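Abietadiene synthase, chloroplastic (Abies grandis, PDB 3S9V) belongs to the terpene synthase family and is built almost wholly of helices, with a metal-binding domain of the terpene synthase fold. Local coordinates at residues Met674-Thr686 against Val747-Gly761. Residues are numbered along the deposited sequence; the frame is centred on the assembly and turned at random.
Sequences MGLTGRLVNDTKT and VFETARIMQLFYMQG
Lys-685 reaches from helix 674-686 past Tyr-758 to the carbonyl of Met-759. From CB, the chain sets CG near the edge of the Tyr-758 ring; its bend at chi2 (79°) carries CD past the carbonyl oxygens of Tyr-758 and Met-759, CE lies 3.6 Å from Met-759 O, and NZ donates to that same Met-759 O at 2.8 Å. The lysine is poorly ordered, so this grip is probably mobile. Tyr-758, the first residue to leave helical geometry after helix 747-757, turns one ring face to Asn-682, whose CA sits 4.2 Å from the ring centroid in a CH-pi contact. The Asn-682 amide runs alongside the ring, its plane inclined 48° to it, and brings ND2 over the face, 3.2 Å from Tyr-758 CZ. Next along, Val-681 straddles the turn: CG1 packs on Met-754 CB, CG2 on Tyr-758 CB, and CB lies 3.6 Å from Gln-755 NE2. Gly-678 lets Met-754 CB come within 4.1 Å of its CA, while the bent chain lays CE by Gly-678 O. Between Thr-677, Ala-751 and Gln-755 a water donates to Ala-751 O, accepts from Gln-755 NE2 and also bonds Thr-677 OG1. At the far end Met-674 CB packs on Val-747 CG1 and CG on Ala-751 CB, with SD 3.4 Å from Val-747 O. The two helices run parallel at 6°, axes 8.8 Å apart, in the metal-binding domain's bundle. The chemistry implies a mixed seam: apolar packing, a water-bridged polar cluster, an amide over a ring, and a loosely held ammonium just past the helix end.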
# COMPACT_ATOMS: atom_id res chain seq x y z
N MET A 674 -8.56 8.24 19.86
CA MET A 674 -7.14 7.91 19.88
C MET A 674 -6.82 7.38 21.26
O MET A 674 -6.22 6.32 21.42
CB MET A 674 -6.30 9.17 19.59
CG MET A 674 -4.80 8.99 19.83
SD MET A 674 -3.90 10.57 19.98
CE MET A 674 -4.49 11.06 21.59
N GLY A 675 -7.24 8.14 22.27
CA GLY A 675 -7.01 7.74 23.65
C GLY A 675 -7.69 6.42 23.96
O GLY A 675 -7.11 5.55 24.62
N LEU A 676 -8.92 6.26 23.49
CA LEU A 676 -9.66 5.02 23.75
C LEU A 676 -8.95 3.82 23.16
O LEU A 676 -8.70 2.84 23.87
CB LEU A 676 -11.09 5.11 23.18
CG LEU A 676 -11.97 3.86 23.33
CD1 LEU A 676 -12.11 3.51 24.80
CD2 LEU A 676 -13.37 4.11 22.71
N THR A 677 -8.61 3.87 21.87
CA THR A 677 -7.93 2.73 21.26
C THR A 677 -6.58 2.42 21.92
O THR A 677 -6.21 1.25 22.06
CB THR A 677 -7.70 2.92 19.74
OG1 THR A 677 -6.84 4.05 19.51
CG2 THR A 677 -9.03 3.12 19.02
N GLY A 678 -5.85 3.46 22.31
CA GLY A 678 -4.56 3.24 22.94
C GLY A 678 -4.74 2.52 24.26
O GLY A 678 -4.05 1.55 24.57
N ARG A 679 -5.70 3.00 25.05
CA ARG A 679 -5.98 2.39 26.34
C ARG A 679 -6.35 0.91 26.23
O ARG A 679 -5.83 0.08 26.97
CB ARG A 679 -7.13 3.10 27.03
CG ARG A 679 -7.49 2.48 28.38
CD ARG A 679 -6.60 3.09 29.43
NE ARG A 679 -5.62 2.17 29.96
CZ ARG A 679 -4.57 2.55 30.69
NH1 ARG A 679 -3.72 1.64 31.14
NH2 ARG A 679 -4.35 3.84 30.95
N LEU A 680 -7.27 0.60 25.33
CA LEU A 680 -7.73 -0.77 25.16
C LEU A 680 -6.67 -1.76 24.67
O LEU A 680 -6.60 -2.89 25.16
CB LEU A 680 -8.95 -0.82 24.23
CG LEU A 680 -10.19 -0.03 24.68
CD1 LEU A 680 -11.35 -0.29 23.73
CD2 LEU A 680 -10.57 -0.44 26.09
N VAL A 681 -5.86 -1.36 23.69
CA VAL A 681 -4.85 -2.28 23.19
C VAL A 681 -3.86 -2.55 24.32
O VAL A 681 -3.46 -3.69 24.53
CB VAL A 681 -4.11 -1.72 21.95
CG1 VAL A 681 -3.16 -0.60 22.35
CG2 VAL A 681 -3.34 -2.86 21.27
N ASN A 682 -3.51 -1.50 25.04
CA ASN A 682 -2.58 -1.58 26.16
C ASN A 682 -3.12 -2.53 27.25
O ASN A 682 -2.38 -3.36 27.78
CB ASN A 682 -2.36 -0.18 26.74
CG ASN A 682 -1.39 -0.15 27.91
OD1 ASN A 682 -1.67 -0.71 28.97
ND2 ASN A 682 -0.24 0.50 27.72
N ASP A 683 -4.41 -2.40 27.55
CA ASP A 683 -5.06 -3.20 28.59
C ASP A 683 -5.27 -4.68 28.24
O ASP A 683 -5.06 -5.55 29.08
CB ASP A 683 -6.41 -2.57 28.97
CG ASP A 683 -6.28 -1.51 30.05
OD1 ASP A 683 -5.22 -0.84 30.14
OD2 ASP A 683 -7.25 -1.33 30.82
N THR A 684 -5.70 -4.96 27.01
CA THR A 684 -5.92 -6.35 26.62
C THR A 684 -4.61 -7.13 26.70
O THR A 684 -4.61 -8.35 26.87
CB THR A 684 -6.45 -6.44 25.18
OG1 THR A 684 -5.53 -5.78 24.29
CG2 THR A 684 -7.82 -5.80 25.07
N LYS A 685 -3.50 -6.41 26.60
CA LYS A 685 -2.18 -7.02 26.65
C LYS A 685 -1.66 -7.10 28.09
O LYS A 685 -1.69 -8.16 28.71
CB LYS A 685 -1.21 -6.19 25.81
CG LYS A 685 0.12 -6.86 25.49
CD LYS A 685 -0.02 -7.86 24.35
CE LYS A 685 1.35 -8.35 23.87
NZ LYS A 685 1.25 -9.23 22.67
N THR A 686 -1.21 -5.97 28.61
CA THR A 686 -0.65 -5.87 29.96
C THR A 686 -1.49 -6.41 31.11
O THR A 686 -0.94 -6.82 32.13
CB THR A 686 -0.27 -4.41 30.31
OG1 THR A 686 -1.44 -3.60 30.28
CG2 THR A 686 0.75 -3.87 29.31
N VAL A 747 -2.37 12.77 15.63
CA VAL A 747 -3.41 12.05 16.33
C VAL A 747 -3.50 10.58 15.92
O VAL A 747 -3.45 9.69 16.77
CB VAL A 747 -4.79 12.70 16.11
CG1 VAL A 747 -5.89 11.88 16.79
CG2 VAL A 747 -4.79 14.11 16.67
N PHE A 748 -3.60 10.33 14.62
CA PHE A 748 -3.73 8.98 14.08
C PHE A 748 -2.50 8.09 14.23
O PHE A 748 -2.60 6.90 14.51
CB PHE A 748 -4.14 9.07 12.60
CG PHE A 748 -4.61 7.77 12.02
CD1 PHE A 748 -5.83 7.23 12.39
CD2 PHE A 748 -3.81 7.07 11.12
CE1 PHE A 748 -6.26 6.02 11.87
CE2 PHE A 748 -4.24 5.85 10.60
CZ PHE A 748 -5.46 5.33 10.97
N GLU A 749 -1.32 8.67 14.03
CA GLU A 749 -0.08 7.91 14.14
C GLU A 749 0.21 7.53 15.59
O GLU A 749 0.80 6.48 15.86
CB GLU A 749 1.09 8.71 13.58
CG GLU A 749 1.00 9.01 12.09
CD GLU A 749 0.88 7.75 11.25
OE1 GLU A 749 1.56 6.76 11.55
OE2 GLU A 749 0.10 7.77 10.27
N THR A 750 -0.17 8.40 16.52
CA THR A 750 0.05 8.11 17.92
C THR A 750 -0.77 6.87 18.28
O THR A 750 -0.29 6.00 19.01
CB THR A 750 -0.31 9.32 18.82
OG1 THR A 750 0.64 10.38 18.62
CG2 THR A 750 -0.30 8.93 20.28
N ALA A 751 -2.00 6.76 17.76
CA ALA A 751 -2.82 5.58 18.03
C ALA A 751 -2.15 4.34 17.42
O ALA A 751 -2.10 3.28 18.04
CB ALA A 751 -4.24 5.75 17.45
N ARG A 752 -1.61 4.49 16.21
CA ARG A 752 -0.95 3.38 15.54
C ARG A 752 0.26 2.86 16.31
O ARG A 752 0.45 1.66 16.44
CB ARG A 752 -0.50 3.79 14.14
CG ARG A 752 -1.64 4.26 13.26
CD ARG A 752 -1.11 4.82 11.95
NE ARG A 752 -1.07 3.81 10.90
CZ ARG A 752 -0.71 4.05 9.65
NH1 ARG A 752 -0.35 5.28 9.29
NH2 ARG A 752 -0.75 3.08 8.75
N ILE A 753 1.07 3.79 16.81
CA ILE A 753 2.25 3.41 17.57
C ILE A 753 1.85 2.46 18.70
O ILE A 753 2.56 1.50 18.98
CB ILE A 753 2.97 4.65 18.15
CG1 ILE A 753 3.93 5.22 17.11
CG2 ILE A 753 3.76 4.29 19.40
CD1 ILE A 753 5.03 4.23 16.70
N MET A 754 0.70 2.72 19.33
CA MET A 754 0.23 1.86 20.41
C MET A 754 -0.23 0.50 19.87
O MET A 754 0.01 -0.54 20.48
CB MET A 754 -0.91 2.54 21.18
CG MET A 754 -0.48 3.76 21.99
SD MET A 754 0.65 3.40 23.37
CE MET A 754 -0.50 2.67 24.55
N GLN A 755 -0.90 0.50 18.73
CA GLN A 755 -1.34 -0.74 18.13
C GLN A 755 -0.10 -1.60 17.84
O GLN A 755 -0.15 -2.82 17.96
CB GLN A 755 -2.10 -0.47 16.84
CG GLN A 755 -3.49 0.12 17.03
CD GLN A 755 -4.36 -0.76 17.89
OE1 GLN A 755 -4.39 -1.97 17.73
NE2 GLN A 755 -5.08 -0.15 18.82
N LEU A 756 1.01 -0.96 17.47
CA LEU A 756 2.24 -1.68 17.16
C LEU A 756 2.96 -2.19 18.42
O LEU A 756 3.33 -3.36 18.50
CB LEU A 756 3.19 -0.80 16.36
CG LEU A 756 4.54 -1.44 15.98
CD1 LEU A 756 4.32 -2.62 15.04
CD2 LEU A 756 5.44 -0.42 15.33
N PHE A 757 3.13 -1.33 19.41
CA PHE A 757 3.82 -1.75 20.62
C PHE A 757 3.08 -2.82 21.39
O PHE A 757 3.71 -3.67 22.01
CB PHE A 757 4.08 -0.55 21.54
CG PHE A 757 5.23 0.32 21.11
CD1 PHE A 757 5.63 1.39 21.91
CD2 PHE A 757 5.91 0.08 19.93
CE1 PHE A 757 6.70 2.21 21.52
CE2 PHE A 757 6.97 0.88 19.54
CZ PHE A 757 7.36 1.95 20.34
N TYR A 758 1.76 -2.78 21.37
CA TYR A 758 0.96 -3.75 22.12
C TYR A 758 0.16 -4.68 21.23
O TYR A 758 -0.89 -5.18 21.62
CB TYR A 758 0.01 -3.01 23.06
CG TYR A 758 0.72 -2.13 24.07
CD1 TYR A 758 1.31 -2.67 25.21
CD2 TYR A 758 0.85 -0.76 23.85
CE1 TYR A 758 2.01 -1.86 26.12
CE2 TYR A 758 1.54 0.06 24.73
CZ TYR A 758 2.12 -0.49 25.87
OH TYR A 758 2.81 0.33 26.73
N MET A 759 0.67 -4.93 20.02
CA MET A 759 -0.02 -5.80 19.09
C MET A 759 -0.11 -7.25 19.57
O MET A 759 0.69 -7.70 20.39
CB MET A 759 0.66 -5.76 17.71
CG MET A 759 2.07 -6.31 17.66
SD MET A 759 2.80 -6.13 16.01
CE MET A 759 1.88 -7.38 15.10
N GLN A 760 -1.11 -7.95 19.06
CA GLN A 760 -1.33 -9.35 19.40
C GLN A 760 -0.15 -10.16 18.87
O GLN A 760 0.03 -10.30 17.66
CB GLN A 760 -2.63 -9.83 18.75
CG GLN A 760 -3.05 -11.23 19.16
CD GLN A 760 -3.35 -11.32 20.64
OE1 GLN A 760 -4.28 -10.68 21.14
NE2 GLN A 760 -2.56 -12.12 21.35
N GLY A 761 0.66 -10.69 19.78
CA GLY A 761 1.81 -11.47 19.37
C GLY A 761 1.43 -12.85 18.88
O GLY A 761 0.81 -13.00 17.83
O HOH W 1 -4.35 2.45 19.68